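Local coordinates for protein phosphoribosylamine--glycine ligase (Thermotoga maritima, PDB 1VKZ) that catalyses the ATP-dependent joining of glycine to 5-phosphoribosylamine, giving glycinamide ribonucleotide in the second step of de novo purine biosynthesis, at residues P227-M232 and R336-A341; D330-A335 and G372-H377; L220-R225 and T405-I410; R26-G31 and L355-G360; Y117-A122 and P281-Y286. All coordinates share one frame; numbering follows the deposited sequence.

Contact 1: P227-M232 and R336-A341; sequences PNTGGM and RGYPDA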
# COMPACT_ATOMS: atom_id res chain seq x y z
N PRO A 227 -7.79 -16.22 -4.21
CA PRO A 227 -8.03 -15.23 -3.17
C PRO A 227 -7.39 -13.91 -3.46
O PRO A 227 -6.43 -13.85 -4.20
CB PRO A 227 -7.34 -15.85 -1.95
CG PRO A 227 -6.22 -16.66 -2.52
CD PRO A 227 -6.85 -17.26 -3.76
N ASN A 228 -7.88 -12.86 -2.84
CA ASN A 228 -7.21 -11.58 -2.83
C ASN A 228 -5.96 -11.70 -1.98
O ASN A 228 -5.92 -12.47 -1.04
CB ASN A 228 -8.11 -10.48 -2.24
CG ASN A 228 -9.08 -9.88 -3.26
OD1 ASN A 228 -8.65 -9.26 -4.25
ND2 ASN A 228 -10.39 -10.04 -3.01
N THR A 229 -4.94 -10.93 -2.36
CA THR A 229 -3.66 -10.87 -1.66
C THR A 229 -3.34 -9.40 -1.47
O THR A 229 -4.09 -8.54 -1.90
CB THR A 229 -2.50 -11.55 -2.47
OG1 THR A 229 -2.24 -10.83 -3.69
CG2 THR A 229 -2.87 -12.92 -2.94
N GLY A 230 -2.21 -9.12 -0.84
CA GLY A 230 -1.75 -7.76 -0.66
C GLY A 230 -1.03 -7.21 -1.88
O GLY A 230 -0.56 -6.04 -1.81
N GLY A 231 -0.89 -8.09 -2.91
CA GLY A 231 -0.46 -7.78 -4.28
C GLY A 231 0.53 -8.76 -4.92
O GLY A 231 1.59 -9.00 -4.38
N MSE A 232 0.21 -9.31 -6.09
CA MSE A 232 1.06 -10.33 -6.75
C MSE A 232 2.00 -9.78 -7.86
O MSE A 232 2.78 -10.51 -8.47
CB MSE A 232 0.21 -11.46 -7.28
CG MSE A 232 -0.40 -12.27 -6.17
SE MSE A 232 0.99 -13.17 -5.08
CE MSE A 232 1.43 -14.79 -6.32
N ARG A 336 4.19 -21.06 -1.10
CA ARG A 336 3.05 -21.96 -1.14
C ARG A 336 2.22 -21.76 0.12
O ARG A 336 2.76 -21.75 1.23
CB ARG A 336 3.51 -23.41 -1.22
CG ARG A 336 2.34 -24.39 -1.14
CD ARG A 336 2.74 -25.82 -1.20
NE ARG A 336 3.33 -26.14 -2.49
CZ ARG A 336 4.60 -26.46 -2.70
NH1 ARG A 336 5.49 -26.50 -1.71
NH2 ARG A 336 4.98 -26.75 -3.95
N GLY A 337 0.91 -21.62 -0.06
CA GLY A 337 -0.01 -21.36 1.05
C GLY A 337 -0.48 -19.91 1.18
O GLY A 337 -1.50 -19.65 1.82
N TYR A 338 0.26 -18.98 0.57
CA TYR A 338 -0.08 -17.57 0.60
C TYR A 338 -1.39 -17.32 -0.12
O TYR A 338 -1.52 -17.78 -1.24
CB TYR A 338 1.02 -16.76 -0.12
CG TYR A 338 0.77 -15.25 -0.12
CD1 TYR A 338 0.84 -14.53 1.07
CD2 TYR A 338 0.49 -14.56 -1.29
CE1 TYR A 338 0.62 -13.17 1.10
CE2 TYR A 338 0.26 -13.19 -1.27
CZ TYR A 338 0.31 -12.49 -0.06
OH TYR A 338 0.08 -11.12 0.01
N PRO A 339 -2.35 -16.56 0.46
CA PRO A 339 -2.20 -15.82 1.71
C PRO A 339 -2.66 -16.48 3.02
O PRO A 339 -2.19 -16.09 4.08
CB PRO A 339 -3.06 -14.57 1.47
CG PRO A 339 -3.88 -14.87 0.24
CD PRO A 339 -3.66 -16.30 -0.14
N ASP A 340 -3.56 -17.45 2.96
CA ASP A 340 -4.22 -17.91 4.17
C ASP A 340 -3.30 -18.64 5.16
O ASP A 340 -3.63 -18.78 6.34
CB ASP A 340 -5.42 -18.78 3.81
CG ASP A 340 -6.53 -18.00 3.10
OD1 ASP A 340 -6.28 -16.84 2.65
OD2 ASP A 340 -7.69 -18.46 2.97
N ALA A 341 -2.14 -19.09 4.69
CA ALA A 341 -1.27 -19.96 5.49
C ALA A 341 0.04 -20.21 4.76
O ALA A 341 0.25 -21.32 4.28
CB ALA A 341 -1.98 -21.30 5.75

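Contact 2: D330-A335 and G372-H377; sequences DVVLAA and GGRVLH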
# COMPACT_ATOMS: atom_id res chain seq x y z
N ASP A 330 7.17 -5.58 -11.50
CA ASP A 330 7.43 -6.33 -10.28
C ASP A 330 6.72 -7.67 -10.39
O ASP A 330 5.50 -7.69 -10.48
CB ASP A 330 6.89 -5.51 -9.09
CG ASP A 330 7.15 -6.14 -7.73
OD1 ASP A 330 7.70 -7.28 -7.65
OD2 ASP A 330 6.83 -5.54 -6.67
N VAL A 331 7.46 -8.77 -10.44
CA VAL A 331 6.88 -10.08 -10.29
C VAL A 331 7.16 -10.50 -8.86
O VAL A 331 8.30 -10.67 -8.47
CB VAL A 331 7.42 -11.16 -11.31
CG1 VAL A 331 6.94 -12.57 -10.92
CG2 VAL A 331 7.00 -10.87 -12.72
N VAL A 332 6.09 -10.68 -8.09
CA VAL A 332 6.18 -11.12 -6.74
C VAL A 332 6.28 -12.65 -6.72
O VAL A 332 5.42 -13.34 -7.29
CB VAL A 332 4.96 -10.64 -5.90
CG1 VAL A 332 5.13 -11.03 -4.42
CG2 VAL A 332 4.76 -9.13 -6.00
N LEU A 333 7.33 -13.18 -6.07
CA LEU A 333 7.34 -14.59 -5.65
C LEU A 333 6.87 -14.71 -4.19
O LEU A 333 7.41 -14.08 -3.28
CB LEU A 333 8.72 -15.22 -5.82
CG LEU A 333 9.43 -14.84 -7.11
CD1 LEU A 333 10.85 -15.41 -7.06
CD2 LEU A 333 8.66 -15.33 -8.28
N ALA A 334 5.84 -15.53 -4.00
CA ALA A 334 5.27 -15.79 -2.70
C ALA A 334 5.41 -17.27 -2.34
O ALA A 334 5.79 -18.12 -3.16
CB ALA A 334 3.82 -15.36 -2.67
N ALA A 335 5.14 -17.59 -1.09
CA ALA A 335 5.25 -18.95 -0.61
C ALA A 335 4.01 -19.76 -0.95
O ALA A 335 2.91 -19.23 -1.04
CB ALA A 335 5.46 -18.95 0.88
N GLY A 372 7.65 -15.41 5.39
CA GLY A 372 6.56 -14.47 5.16
C GLY A 372 5.82 -14.87 3.91
O GLY A 372 6.31 -15.68 3.10
N GLY A 373 4.64 -14.30 3.74
CA GLY A 373 3.78 -14.66 2.61
C GLY A 373 4.40 -14.34 1.27
O GLY A 373 4.48 -15.19 0.39
N ARG A 374 4.80 -13.09 1.12
CA ARG A 374 5.50 -12.61 -0.04
C ARG A 374 6.98 -12.60 0.29
O ARG A 374 7.42 -11.95 1.27
CB ARG A 374 4.99 -11.23 -0.43
CG ARG A 374 3.48 -11.27 -0.68
CD ARG A 374 2.87 -10.05 -1.34
NE ARG A 374 2.78 -8.89 -0.44
CZ ARG A 374 2.42 -7.68 -0.82
NH1 ARG A 374 2.10 -7.44 -2.08
NH2 ARG A 374 2.39 -6.71 0.05
N VAL A 375 7.74 -13.31 -0.54
CA VAL A 375 9.14 -13.60 -0.26
C VAL A 375 9.99 -12.55 -0.96
O VAL A 375 10.70 -11.75 -0.32
CB VAL A 375 9.49 -15.05 -0.70
CG1 VAL A 375 10.90 -15.49 -0.24
CG2 VAL A 375 8.47 -15.99 -0.14
N LEU A 376 9.88 -12.54 -2.28
CA LEU A 376 10.72 -11.67 -3.11
C LEU A 376 9.92 -10.89 -4.13
O LEU A 376 8.91 -11.36 -4.66
CB LEU A 376 11.76 -12.50 -3.88
CG LEU A 376 12.68 -13.34 -3.01
CD1 LEU A 376 13.22 -14.54 -3.74
CD2 LEU A 376 13.83 -12.50 -2.47
N HIS A 377 10.46 -9.73 -4.47
CA HIS A 377 10.02 -8.95 -5.58
C HIS A 377 11.12 -9.00 -6.62
O HIS A 377 12.20 -8.50 -6.40
CB HIS A 377 9.73 -7.56 -5.08
CG HIS A 377 8.73 -7.56 -3.97
ND1 HIS A 377 7.44 -7.11 -4.15
CD2 HIS A 377 8.80 -8.03 -2.71
CE1 HIS A 377 6.77 -7.27 -3.02
NE2 HIS A 377 7.58 -7.82 -2.13

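Contact 3: L220-R225 and T405-I410; sequences LMDGDR and TYRRDI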
# COMPACT_ATOMS: atom_id res chain seq x y z
N LEU A 220 -4.44 -13.85 -6.39
CA LEU A 220 -3.29 -14.75 -6.29
C LEU A 220 -2.93 -15.40 -7.63
O LEU A 220 -1.78 -15.74 -7.87
CB LEU A 220 -3.64 -15.84 -5.29
CG LEU A 220 -2.61 -16.93 -4.95
CD1 LEU A 220 -1.46 -16.35 -4.13
CD2 LEU A 220 -3.34 -18.03 -4.22
N MSE A 221 -3.94 -15.59 -8.48
CA MSE A 221 -3.80 -16.44 -9.65
C MSE A 221 -4.15 -15.74 -10.94
O MSE A 221 -4.88 -14.75 -10.97
CB MSE A 221 -4.70 -17.66 -9.49
CG MSE A 221 -4.61 -18.31 -8.14
SE MSE A 221 -5.55 -19.97 -8.19
CE MSE A 221 -4.78 -20.83 -6.51
N ASP A 222 -3.63 -16.33 -12.02
CA ASP A 222 -3.66 -15.73 -13.33
C ASP A 222 -5.09 -15.64 -13.78
O ASP A 222 -5.90 -16.48 -13.40
CB ASP A 222 -2.85 -16.57 -14.33
CG ASP A 222 -1.37 -16.66 -13.96
OD1 ASP A 222 -1.04 -17.06 -12.82
OD2 ASP A 222 -0.47 -16.35 -14.76
N GLY A 223 -5.40 -14.63 -14.56
CA GLY A 223 -6.78 -14.37 -14.95
C GLY A 223 -7.57 -13.92 -13.73
O GLY A 223 -8.76 -14.20 -13.63
N ASP A 224 -6.88 -13.23 -12.82
CA ASP A 224 -7.45 -12.74 -11.57
C ASP A 224 -8.42 -13.70 -10.87
O ASP A 224 -9.56 -13.34 -10.53
CB ASP A 224 -7.99 -11.32 -11.75
CG ASP A 224 -6.87 -10.29 -11.73
OD1 ASP A 224 -6.37 -9.94 -10.61
OD2 ASP A 224 -6.38 -9.79 -12.77
N ARG A 225 -7.93 -14.92 -10.67
CA ARG A 225 -8.63 -15.93 -9.92
C ARG A 225 -7.96 -16.11 -8.57
O ARG A 225 -6.90 -15.55 -8.32
CB ARG A 225 -8.62 -17.26 -10.67
CG ARG A 225 -9.11 -17.18 -12.12
CD ARG A 225 -9.36 -18.53 -12.73
NE ARG A 225 -10.36 -19.23 -11.93
CZ ARG A 225 -11.68 -19.21 -12.15
NH1 ARG A 225 -12.21 -18.55 -13.18
NH2 ARG A 225 -12.47 -19.87 -11.32
N THR A 405 5.72 -19.54 -5.69
CA THR A 405 4.40 -19.22 -6.23
C THR A 405 4.33 -17.85 -6.93
O THR A 405 4.56 -16.80 -6.31
CB THR A 405 3.39 -19.25 -5.08
OG1 THR A 405 3.34 -20.57 -4.51
CG2 THR A 405 1.98 -18.99 -5.57
N TYR A 406 3.98 -17.86 -8.21
CA TYR A 406 3.88 -16.63 -8.93
C TYR A 406 2.92 -16.64 -10.10
O TYR A 406 2.49 -17.68 -10.55
CB TYR A 406 5.25 -16.16 -9.39
CG TYR A 406 5.93 -16.90 -10.51
CD1 TYR A 406 6.77 -17.96 -10.25
CD2 TYR A 406 5.83 -16.46 -11.83
CE1 TYR A 406 7.45 -18.61 -11.28
CE2 TYR A 406 6.52 -17.10 -12.88
CZ TYR A 406 7.33 -18.16 -12.59
OH TYR A 406 8.03 -18.82 -13.57
N ARG A 407 2.59 -15.42 -10.56
CA ARG A 407 1.72 -15.19 -11.69
C ARG A 407 2.54 -14.89 -12.92
O ARG A 407 3.36 -13.98 -12.91
CB ARG A 407 0.84 -13.97 -11.46
CG ARG A 407 -0.18 -14.13 -10.39
CD ARG A 407 -1.07 -12.91 -10.23
NE ARG A 407 -1.93 -12.69 -11.38
CZ ARG A 407 -3.01 -11.93 -11.40
NH1 ARG A 407 -3.43 -11.28 -10.32
NH2 ARG A 407 -3.69 -11.80 -12.53
N ARG A 408 2.28 -15.64 -13.98
CA ARG A 408 2.94 -15.44 -15.28
C ARG A 408 2.15 -14.44 -16.11
O ARG A 408 2.52 -14.11 -17.23
CB ARG A 408 3.04 -16.76 -16.02
CG ARG A 408 3.80 -17.82 -15.25
CD ARG A 408 3.17 -19.17 -15.31
NE ARG A 408 4.18 -20.22 -15.25
CZ ARG A 408 4.85 -20.56 -14.14
NH1 ARG A 408 4.64 -19.94 -12.98
NH2 ARG A 408 5.75 -21.54 -14.22
N ASP A 409 1.05 -14.01 -15.50
CA ASP A 409 0.11 -13.00 -15.95
C ASP A 409 0.64 -11.58 -16.11
O ASP A 409 0.06 -10.79 -16.85
CB ASP A 409 -0.97 -12.91 -14.85
CG ASP A 409 -2.30 -12.55 -15.38
OD1 ASP A 409 -2.82 -11.47 -15.04
OD2 ASP A 409 -2.91 -13.31 -16.15
N ILE A 410 1.69 -11.22 -15.38
CA ILE A 410 1.95 -9.82 -15.08
C ILE A 410 2.36 -9.02 -16.31
O ILE A 410 3.20 -9.47 -17.07
CB ILE A 410 2.97 -9.72 -13.88
CG1 ILE A 410 2.26 -10.20 -12.62
CG2 ILE A 410 3.49 -8.32 -13.67
CD1 ILE A 410 3.16 -10.51 -11.48

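Contact 4: R26-G31 and L355-G360; sequences REHAIG and LIFFAG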
# COMPACT_ATOMS: atom_id res chain seq x y z
N ARG A 26 8.56 -2.91 0.07
CA ARG A 26 8.34 -1.45 0.07
C ARG A 26 9.44 -0.78 0.85
O ARG A 26 10.08 0.16 0.38
CB ARG A 26 6.99 -1.16 0.70
CG ARG A 26 6.60 0.27 0.96
CD ARG A 26 5.17 0.39 1.48
NE ARG A 26 4.92 -0.45 2.65
CZ ARG A 26 3.73 -0.98 3.02
NH1 ARG A 26 2.62 -0.78 2.34
NH2 ARG A 26 3.68 -1.73 4.12
N GLU A 27 9.69 -1.30 2.04
CA GLU A 27 10.66 -0.76 2.94
C GLU A 27 12.05 -0.90 2.34
O GLU A 27 12.84 0.05 2.36
CB GLU A 27 10.56 -1.49 4.27
CG GLU A 27 9.34 -1.11 5.10
CD GLU A 27 8.01 -1.70 4.65
OE1 GLU A 27 7.94 -2.78 4.00
OE2 GLU A 27 6.99 -1.10 4.97
N HIS A 28 12.33 -2.07 1.81
CA HIS A 28 13.61 -2.32 1.19
C HIS A 28 13.76 -1.46 -0.06
O HIS A 28 14.80 -0.89 -0.28
CB HIS A 28 13.77 -3.83 0.89
CG HIS A 28 15.12 -4.19 0.36
ND1 HIS A 28 15.35 -5.37 -0.32
CD2 HIS A 28 16.30 -3.54 0.40
CE1 HIS A 28 16.62 -5.42 -0.68
NE2 HIS A 28 17.22 -4.32 -0.28
N ALA A 29 12.71 -1.35 -0.86
CA ALA A 29 12.75 -0.45 -2.00
C ALA A 29 13.06 1.01 -1.58
O ALA A 29 13.96 1.66 -2.13
CB ALA A 29 11.48 -0.53 -2.77
N ILE A 30 12.33 1.50 -0.59
CA ILE A 30 12.56 2.86 -0.09
C ILE A 30 14.01 3.03 0.42
O ILE A 30 14.70 3.96 0.05
CB ILE A 30 11.54 3.22 0.94
CG1 ILE A 30 10.16 3.33 0.29
CG2 ILE A 30 11.90 4.54 1.55
CD1 ILE A 30 9.02 3.41 1.26
N GLY A 31 14.47 2.08 1.20
CA GLY A 31 15.86 2.10 1.65
C GLY A 31 16.86 1.93 0.54
O GLY A 31 17.97 2.36 0.64
N LEU A 355 17.76 -6.97 -9.96
CA LEU A 355 17.15 -6.16 -8.96
C LEU A 355 16.07 -6.95 -8.26
O LEU A 355 15.02 -7.19 -8.81
CB LEU A 355 16.57 -4.91 -9.59
CG LEU A 355 16.11 -3.89 -8.55
CD1 LEU A 355 17.27 -3.53 -7.64
CD2 LEU A 355 15.55 -2.65 -9.27
N ILE A 356 16.33 -7.31 -7.02
CA ILE A 356 15.36 -7.98 -6.17
C ILE A 356 15.12 -7.12 -4.95
O ILE A 356 16.03 -6.50 -4.44
CB ILE A 356 15.88 -9.38 -5.74
CG1 ILE A 356 16.22 -10.21 -6.95
CG2 ILE A 356 14.81 -10.15 -4.90
CD1 ILE A 356 16.84 -11.49 -6.60
N PHE A 357 13.86 -7.05 -4.52
CA PHE A 357 13.53 -6.49 -3.24
C PHE A 357 13.04 -7.64 -2.39
O PHE A 357 12.26 -8.44 -2.85
CB PHE A 357 12.46 -5.42 -3.37
CG PHE A 357 12.90 -4.24 -4.17
CD1 PHE A 357 14.04 -3.52 -3.80
CD2 PHE A 357 12.17 -3.82 -5.25
CE1 PHE A 357 14.44 -2.41 -4.53
CE2 PHE A 357 12.58 -2.73 -5.99
CZ PHE A 357 13.70 -2.02 -5.63
N PHE A 358 13.53 -7.70 -1.17
CA PHE A 358 13.28 -8.78 -0.26
C PHE A 358 12.23 -8.38 0.73
O PHE A 358 12.17 -7.22 1.18
CB PHE A 358 14.55 -9.12 0.49
CG PHE A 358 15.65 -9.64 -0.40
CD1 PHE A 358 16.53 -8.76 -1.02
CD2 PHE A 358 15.83 -10.99 -0.59
CE1 PHE A 358 17.51 -9.22 -1.83
CE2 PHE A 358 16.84 -11.45 -1.40
CZ PHE A 358 17.67 -10.56 -2.03
N ALA A 359 11.39 -9.34 1.10
CA ALA A 359 10.34 -9.11 2.08
C ALA A 359 10.40 -10.24 3.08
O ALA A 359 11.18 -10.18 4.05
CB ALA A 359 8.99 -9.05 1.40
N GLY A 360 9.62 -11.29 2.85
CA GLY A 360 9.58 -12.43 3.77
C GLY A 360 10.78 -13.36 3.63
O GLY A 360 10.62 -14.52 3.25

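Contact 5: Y117-A122 and P281-Y286; sequences YGIRTA and PYILEY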
# COMPACT_ATOMS: atom_id res chain seq x y z
N TYR A 117 -16.30 17.46 3.37
CA TYR A 117 -15.48 18.28 2.53
C TYR A 117 -15.76 18.12 1.01
O TYR A 117 -14.97 18.55 0.18
CB TYR A 117 -14.01 18.04 2.94
CG TYR A 117 -13.75 18.55 4.34
CD1 TYR A 117 -13.69 19.93 4.59
CD2 TYR A 117 -13.61 17.69 5.42
CE1 TYR A 117 -13.48 20.43 5.88
CE2 TYR A 117 -13.40 18.19 6.72
CZ TYR A 117 -13.33 19.56 6.93
OH TYR A 117 -13.12 20.09 8.18
N GLY A 118 -16.90 17.53 0.66
CA GLY A 118 -17.34 17.42 -0.75
C GLY A 118 -16.43 16.59 -1.64
O GLY A 118 -16.18 16.96 -2.78
N ILE A 119 -15.94 15.47 -1.10
CA ILE A 119 -15.02 14.58 -1.79
C ILE A 119 -15.83 13.43 -2.39
O ILE A 119 -16.58 12.73 -1.69
CB ILE A 119 -13.96 14.08 -0.81
CG1 ILE A 119 -13.05 15.24 -0.33
CG2 ILE A 119 -13.09 13.00 -1.44
CD1 ILE A 119 -12.51 15.03 1.03
N ARG A 120 -15.68 13.23 -3.69
CA ARG A 120 -16.58 12.36 -4.42
C ARG A 120 -16.36 10.93 -3.98
O ARG A 120 -15.27 10.40 -4.09
CB ARG A 120 -16.38 12.52 -5.93
CG ARG A 120 -17.38 11.71 -6.76
CD ARG A 120 -17.15 11.81 -8.28
NE ARG A 120 -17.02 13.20 -8.76
CZ ARG A 120 -15.89 13.89 -8.86
NH1 ARG A 120 -14.73 13.35 -8.52
NH2 ARG A 120 -15.91 15.14 -9.31
N THR A 121 -17.41 10.34 -3.45
CA THR A 121 -17.33 8.99 -2.95
C THR A 121 -18.70 8.35 -3.10
O THR A 121 -19.67 9.03 -3.34
CB THR A 121 -16.82 9.02 -1.47
OG1 THR A 121 -16.56 7.70 -1.01
CG2 THR A 121 -17.87 9.54 -0.49
N ALA A 122 -18.75 7.04 -2.97
CA ALA A 122 -19.99 6.31 -3.08
C ALA A 122 -20.91 6.67 -1.96
O ALA A 122 -20.46 6.97 -0.85
CB ALA A 122 -19.73 4.81 -3.05
N PRO A 281 -13.49 10.09 -10.96
CA PRO A 281 -12.87 9.30 -9.93
C PRO A 281 -13.57 9.46 -8.57
O PRO A 281 -13.77 10.58 -8.09
CB PRO A 281 -11.45 9.88 -9.87
CG PRO A 281 -11.61 11.27 -10.24
CD PRO A 281 -12.76 11.35 -11.19
N TYR A 282 -13.88 8.29 -7.98
CA TYR A 282 -14.42 8.14 -6.63
C TYR A 282 -13.37 7.52 -5.73
O TYR A 282 -12.62 6.61 -6.15
CB TYR A 282 -15.65 7.23 -6.65
CG TYR A 282 -16.83 7.81 -7.35
CD1 TYR A 282 -16.88 7.87 -8.73
CD2 TYR A 282 -17.90 8.30 -6.63
CE1 TYR A 282 -17.98 8.42 -9.37
CE2 TYR A 282 -19.00 8.87 -7.27
CZ TYR A 282 -19.03 8.93 -8.63
OH TYR A 282 -20.13 9.46 -9.24
N ILE A 283 -13.31 8.02 -4.49
CA ILE A 283 -12.43 7.49 -3.47
C ILE A 283 -13.07 6.34 -2.75
O ILE A 283 -14.05 6.52 -2.03
CB ILE A 283 -12.03 8.56 -2.44
CG1 ILE A 283 -11.29 9.69 -3.15
CG2 ILE A 283 -11.16 7.93 -1.36
CD1 ILE A 283 -10.82 10.80 -2.27
N LEU A 284 -12.47 5.15 -2.94
CA LEU A 284 -12.87 3.92 -2.28
C LEU A 284 -12.32 3.82 -0.89
O LEU A 284 -12.93 3.17 -0.05
CB LEU A 284 -12.38 2.71 -3.07
CG LEU A 284 -12.98 2.60 -4.46
CD1 LEU A 284 -12.50 1.32 -5.10
CD2 LEU A 284 -14.48 2.65 -4.37
N GLU A 285 -11.16 4.43 -0.68
CA GLU A 285 -10.50 4.42 0.60
C GLU A 285 -9.24 5.24 0.54
O GLU A 285 -8.68 5.50 -0.51
CB GLU A 285 -10.16 3.00 1.07
CG GLU A 285 -9.03 2.36 0.31
CD GLU A 285 -8.82 0.90 0.65
OE1 GLU A 285 -9.71 0.25 1.28
OE2 GLU A 285 -7.73 0.42 0.27
N TYR A 286 -8.81 5.66 1.72
CA TYR A 286 -7.56 6.37 1.95
C TYR A 286 -6.59 5.40 2.62
O TYR A 286 -6.97 4.65 3.51
CB TYR A 286 -7.83 7.52 2.92
CG TYR A 286 -8.56 8.73 2.38
CD1 TYR A 286 -8.10 9.41 1.27
CD2 TYR A 286 -9.68 9.22 3.02
CE1 TYR A 286 -8.78 10.51 0.78
CE2 TYR A 286 -10.34 10.32 2.57
CZ TYR A 286 -9.89 10.96 1.45
OH TYR A 286 -10.54 12.07 1.02

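Contact 1: P227-M232 and R336-A341
Tyr338 lies across Thr229 at about a right angle, and CB of Thr229 meets the ring at CE2, 3.4 Å away, while the methyl CG2 reaches the same carbon. With CG anti to the backbone N (chi1 -179°), the tyrosine reaches past Thr229, and OH accepts a hydrogen bond from N of Gly230 at 3.2 Å, nearly straight at 161°. Selenomethionine Met232 comes to the ring edge from another direction: the two side chains run antiparallel to one another, with SE 3.9 Å from CE2 of Tyr338, a Met-aromatic contact. The contact sets a loop of the ATP-grasp region against one of the C domain; the former is shaped by an ST turn in which OG1 of Thr229 accepts from N of Gly231, and the same hydroxyl also bonds to O of Lys218. Pro339, which follows a cis peptide bond, sets its ring obliquely against that of Pro227, CD to CG at 3.5 Å. CG of Pro339 also packs on O of Asn228, 3.4 Å away.

Contact 2: D330-A335 and G372-H377
Two successive amides grip the carbonyl oxygen of Leu333: N of Val375 at 2.9 Å and N of Leu376 at 3.1 Å, both in the carbonyl plane. Leu333 returns the bond through its own N to O of Leu376, 2.8 Å away. Beyond this pair, N of Ala335 donates to O of Gly373. Two residues, Val375 and Leu376, facing the single Leu333 make a classic beta bulge, here where strands 327-334 and 374-382 pair in the antiparallel sheet that carries the C-domain strands, and it moves the register by one before Ala334 faces Arg374. On the other residues' face, Val332 and His377 run abreast, CG2 of Val332 against the ring of His377. ND1 of His377 donates to OD2 of Asp330 at 3.0 Å, the carboxylate meeting the ring edge with the two planes 49° apart; the placement of that oxygen is less certain. CG1 of Val332 packs on CD of Arg374, whose guanidinium bonds to O of Gly231. Leu333 and Leu376 touch through their CD1 methyls on the opposite face.

Contact 3: L220-R225 and T405-I410
Arg407 lays its side chain across the turn 220-225, meeting carbonyls along its middle and carboxylates at both ends. CB lies 3.9 Å from OD1 of Asp222, and CG packs on O of Leu220 at 3.4 Å, with CD following on the same carbonyl. The chain bends at chi3 (68°), which brings the guanidinium under O of Met221, placed over the centre of one face, 3.4 Å from CZ of Arg407. NE is buried without a hydrogen-bonding partner. At the tip, NH1 donates to OD1 of Asp224 at 3.2 Å; the oxygen lies in the guanidinium plane, yet the nitrogen comes from above the carboxylate, the two planes being 79° apart. NH2 makes a weak bond to OD2 of the same aspartate and another weak one to OD1 of Asp409, so one cation probably offsets two carboxylates. NH1 also bonds O of Arg219. Asp409 also turns OD2 to N of Gly223, which donates at 3.2 Å, again from above the carboxylate. Asp222 reaches back in the opposite direction, its OD2 receiving a weak bond from N of Arg408. The turn holds a G1 beta bulge, Asp224 and Arg225 both facing Met221, and the salt-bridge network of Asp224, Arg407 and Asp409 fastens it to the C-terminal tail, joining the ATP-grasp region and the C domain at the surface.

Contact 4: R26-G31 and L355-G360
The helical segment 26-31 passes strand 356-358 at 124° between their directions, the axes approaching to 7.1 Å, with His28 and Phe357 nearest in the backbone. His28 is the residue that spans the gap. With CG held anti to N (chi1 -175°), its imidazole reaches out from the helix, and ND1 accepts the backbone N-H of Phe358 at 3.1 Å, almost perfectly straight at 177° and in the ring plane. NE2 bonds to OD2 of Asp53, so both ring nitrogens have partners and the rotation of the imidazole is fixed. Two phenylalanines flank this ring differently. Phe357 turns its edge to one imidazole face in a T-shaped stack, centroids 5.7 Å apart, whereas Phe358 runs abreast of it and meets it rim to rim, CD1 to CE1 of His28 at 3.4 Å. An alanine at His28 is likely to rob the amide of Phe358 and the carboxylate of Asp53 of a shared mate and to uncover the edge of Phe357. Next along the helix, Ala29 sets CB over the centre of the Phe357 ring, 3.8 Å from its centroid, a CH-pi contact; Trp32 makes an edge-to-face contact with that same phenylalanine. This buried aromatic cluster joins a helix of the Rossmann-like N domain to a strand of the C-domain sheet.

Contact 5: Y117-A122 and P281-Y286
Arg120 spreads its aliphatic part over one face of the Tyr282 ring: CD stands over the centre, 3.5 Å from the centroid, in a CH-pi contact, and CG lies 3.3 Å from CE2 of Tyr282. The two side chains cross at about a right angle. A bend at chi3 (-50°) lifts the guanidinium farther out above the same face, its plane 74° from that of the ring, and NH1 donates to O of Pro281 at 3.0 Å, close to the guanidinium plane. A serine in place of Tyr282 is likely to leave the CG and CD methylenes of Arg120 without the ring face they lie on and to open a gap beside the loop. The backbone bond from N of Ile283 to O of Arg120, 3.1 Å long, secures the same residue. OG1 of Thr121 donates to O of Ile283 in the carbonyl plane at 3.0 Å and is bonded also to NZ of Lys111. Deeper in, CG2 of Ile119 presses tightly on CD1 of Ile283, while CD1 of Ile119 touches OH of Tyr286, a hydroxyl bonded to Thr255. Gly118 closes helix 107-116 with a Schellman motif, and the loop that follows packs on outer strand 280-287 of the ATP-grasp fold, the strand bearing Glu285, a predicted magnesium ligand.

From the N terminus, helix 25-36 enters contact 4 first, but its partner strand 356-364 arrives more than 320 residues later, so that loop encloses contacts 1 and 5. Contact 5 opens next, at 117-122, and closes at 281-286 within the ATP-grasp region. Contacts 3 and 1 open before it closes and cross it. Contact 1 closes at 336-341, nested inside contact 3, which closes last, at 405-410, and also crosses contact 4. Contact 2, nested there too, crosses contacts 1 and 4. Contacts 1 and 3 tie the ATP-grasp region to the C domain, contact 4 ties the N domain to it, and contact 2 lies within the C-domain sheet; contact 5 stands apart, about 31 Å from contact 2 between centres.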